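Local coordinates for chromosome partition protein Smc (Pyrococcus furiosus, PDB 3KTA), which is predicted to act in chromosome condensation and partitioning, this N-terminal piece forming part of its ABC-type ATPase head, at residues K6-G11 with E81-F86. Residues are numbered along the deposited sequence; the frame is centred on the assembly and turned at random.
Sequences KLELKG and EVAIYF
The backbone O of E8 is held twice: A83 N donates to it at 2.9 Å, and a water that also bonds E81 OE2 donates a second hydrogen. In return E8 N gives a bond to A83 O. Similar pairs join K10 to E81, and Y85 N donates to K6 O; these bonds mark an antiparallel pairing of E8 with A83, K10 with E81 and K6 with Y85. On the face carrying K6, E8 and Y85, the tyrosine ring is gripped from two directions. The K6 chain, extended beyond CG, lies over one ring face, and K6 CE is 3.7 Å from the centroid of the Y85 ring in a CH-pi contact. K6 NZ is 4.6 Å from the same centroid, a cation-pi contact, and 3.2 Å from E8 OE2 in a salt bridge. At the ring edge, Y85 OH donates to E8 OE1 over 2.9 Å, reaching it from above the carboxylate plane, which is turned 62° from the ring. A second water donates to E8 OE2. A phenylalanine in place of Y85 would probably leave E8 OE1 without its hydroxyl donor and the carboxylate freer to turn. E81 OE1 forms salt bridges with R103 and R105 of strand 99-106. The other face is apolar. L7 CG stands anti to the carbonyl carbon (chi1 -68°), and L7 CD2 leans across to I84 CG1 at 3.8 Å and V82 CG1 at 4.0 Å. L7, V82 and I84 also pack on helix 39-49. The ATP-binding residues run into its first turn, where the N41 side chain lies about 6 Å from that of L9. The pair forms neighbouring strands in the antiparallel sheet of the ABC ATPase head, backed on its apolar face by the P-loop helix.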
loop_
_atom_site.group_PDB
_atom_site.type_symbol
_atom_site.label_atom_id
_atom_site.label_comp_id
_atom_site.label_asym_id
_atom_site.label_seq_id
_atom_site.Cartn_x
_atom_site.Cartn_y
_atom_site.Cartn_z
ATOM N N LYS A 6 -1.402 9.780 -11.974
ATOM C CA LYS A 6 -1.609 8.661 -12.886
ATOM C C LYS A 6 -0.335 7.856 -13.092
ATOM O O LYS A 6 0.776 8.333 -12.805
ATOM C CB LYS A 6 -2.115 9.151 -14.251
ATOM C CG LYS A 6 -1.092 10.012 -15.018
ATOM C CD LYS A 6 -1.646 10.427 -16.373
ATOM C CE LYS A 6 -0.616 11.273 -17.125
ATOM N NZ LYS A 6 -1.108 11.698 -18.472
ATOM N N LEU A 7 -0.518 6.635 -13.598
ATOM C CA LEU A 7 0.550 5.811 -14.152
ATOM C C LEU A 7 0.366 5.660 -15.659
ATOM O O LEU A 7 -0.758 5.671 -16.170
ATOM C CB LEU A 7 0.514 4.399 -13.570
ATOM C CG LEU A 7 0.843 4.218 -12.100
ATOM C CD1 LEU A 7 0.385 2.846 -11.644
ATOM C CD2 LEU A 7 2.351 4.387 -11.866
ATOM N N GLU A 8 1.478 5.504 -16.359
ATOM C CA GLU A 8 1.474 5.105 -17.766
ATOM C C GLU A 8 2.334 3.854 -17.900
ATOM O O GLU A 8 3.516 3.871 -17.557
ATOM C CB GLU A 8 2.006 6.239 -18.651
ATOM C CG GLU A 8 1.008 7.367 -18.809
ATOM C CD GLU A 8 1.545 8.547 -19.584
ATOM O OE1 GLU A 8 2.756 8.567 -19.882
ATOM O OE2 GLU A 8 0.748 9.465 -19.855
ATOM N N LEU A 9 1.721 2.763 -18.366
ATOM C CA LEU A 9 2.405 1.482 -18.525
ATOM C C LEU A 9 2.566 1.165 -20.005
ATOM O O LEU A 9 1.596 1.217 -20.752
ATOM C CB LEU A 9 1.580 0.351 -17.904
ATOM C CG LEU A 9 1.649 0.163 -16.385
ATOM C CD1 LEU A 9 1.208 1.395 -15.641
ATOM C CD2 LEU A 9 0.778 -1.050 -15.981
ATOM N N LYS A 10 3.775 0.802 -20.409
ATOM C CA LYS A 10 4.004 0.312 -21.763
ATOM C C LYS A 10 4.864 -0.947 -21.734
ATOM O O LYS A 10 6.016 -0.922 -21.285
ATOM C CB LYS A 10 4.667 1.390 -22.628
ATOM C CG LYS A 10 4.939 0.905 -24.061
ATOM C CD LYS A 10 5.678 1.928 -24.902
ATOM C CE LYS A 10 6.047 1.314 -26.244
ATOM N NZ LYS A 10 6.842 2.235 -27.096
ATOM N N GLY A 11 4.301 -2.065 -22.194
ATOM C CA GLY A 11 5.030 -3.317 -22.225
ATOM C C GLY A 11 5.282 -3.880 -20.842
ATOM O O GLY A 11 6.212 -4.668 -20.628
ATOM N N GLU A 81 8.176 -0.278 -19.645
ATOM C CA GLU A 81 8.318 1.079 -19.141
ATOM C C GLU A 81 7.130 1.520 -18.288
ATOM O O GLU A 81 5.978 1.277 -18.636
ATOM C CB GLU A 81 8.493 2.040 -20.307
ATOM C CG GLU A 81 8.564 3.503 -19.908
ATOM C CD GLU A 81 8.848 4.385 -21.103
ATOM O OE1 GLU A 81 9.993 4.356 -21.598
ATOM O OE2 GLU A 81 7.929 5.098 -21.545
ATOM N N VAL A 82 7.423 2.183 -17.175
ATOM C CA VAL A 82 6.382 2.793 -16.358
ATOM C C VAL A 82 6.739 4.250 -16.119
ATOM O O VAL A 82 7.895 4.568 -15.814
ATOM C CB VAL A 82 6.237 2.070 -15.004
ATOM C CG1 VAL A 82 5.157 2.737 -14.138
ATOM C CG2 VAL A 82 5.884 0.598 -15.241
ATOM N N ALA A 83 5.750 5.122 -16.288
ATOM C CA ALA A 83 5.883 6.512 -15.876
ATOM C C ALA A 83 4.881 6.794 -14.766
ATOM O O ALA A 83 3.721 6.381 -14.844
ATOM C CB ALA A 83 5.652 7.451 -17.049
ATOM N N ILE A 84 5.332 7.489 -13.727
ATOM C CA ILE A 84 4.451 7.867 -12.639
ATOM C C ILE A 84 4.411 9.398 -12.537
ATOM O O ILE A 84 5.456 10.064 -12.596
ATOM C CB ILE A 84 4.873 7.185 -11.307
ATOM C CG1 ILE A 84 3.822 7.442 -10.217
ATOM C CG2 ILE A 84 6.291 7.641 -10.863
ATOM C CD1 ILE A 84 4.026 6.575 -8.969
ATOM N N TYR A 85 3.208 9.951 -12.457
ATOM C CA TYR A 85 3.019 11.409 -12.420
ATOM C C TYR A 85 2.558 11.818 -11.020
ATOM O O TYR A 85 1.460 11.438 -10.581
ATOM C CB TYR A 85 1.988 11.835 -13.476
ATOM C CG TYR A 85 2.462 11.620 -14.900
ATOM C CD1 TYR A 85 2.605 10.343 -15.420
ATOM C CD2 TYR A 85 2.791 12.693 -15.707
ATOM C CE1 TYR A 85 3.055 10.132 -16.721
ATOM C CE2 TYR A 85 3.244 12.496 -17.010
ATOM C CZ TYR A 85 3.375 11.215 -17.508
ATOM O OH TYR A 85 3.821 11.015 -18.804
ATOM N N PHE A 86 3.399 12.567 -10.306
ATOM C CA PHE A 86 3.030 13.052 -8.982
ATOM C C PHE A 86 2.570 14.496 -9.035
ATOM O O PHE A 86 3.230 15.352 -9.636
ATOM C CB PHE A 86 4.213 12.988 -8.024
ATOM C CG PHE A 86 4.526 11.617 -7.525
ATOM C CD1 PHE A 86 5.538 10.864 -8.118
ATOM C CD2 PHE A 86 3.830 11.085 -6.444
ATOM C CE1 PHE A 86 5.847 9.592 -7.647
ATOM C CE2 PHE A 86 4.140 9.816 -5.964
ATOM C CZ PHE A 86 5.135 9.074 -6.568
HETATM O O HOH W 1 5.106 4.681 -20.114
HETATM O O HOH W 2 1.561 12.272 -20.001
#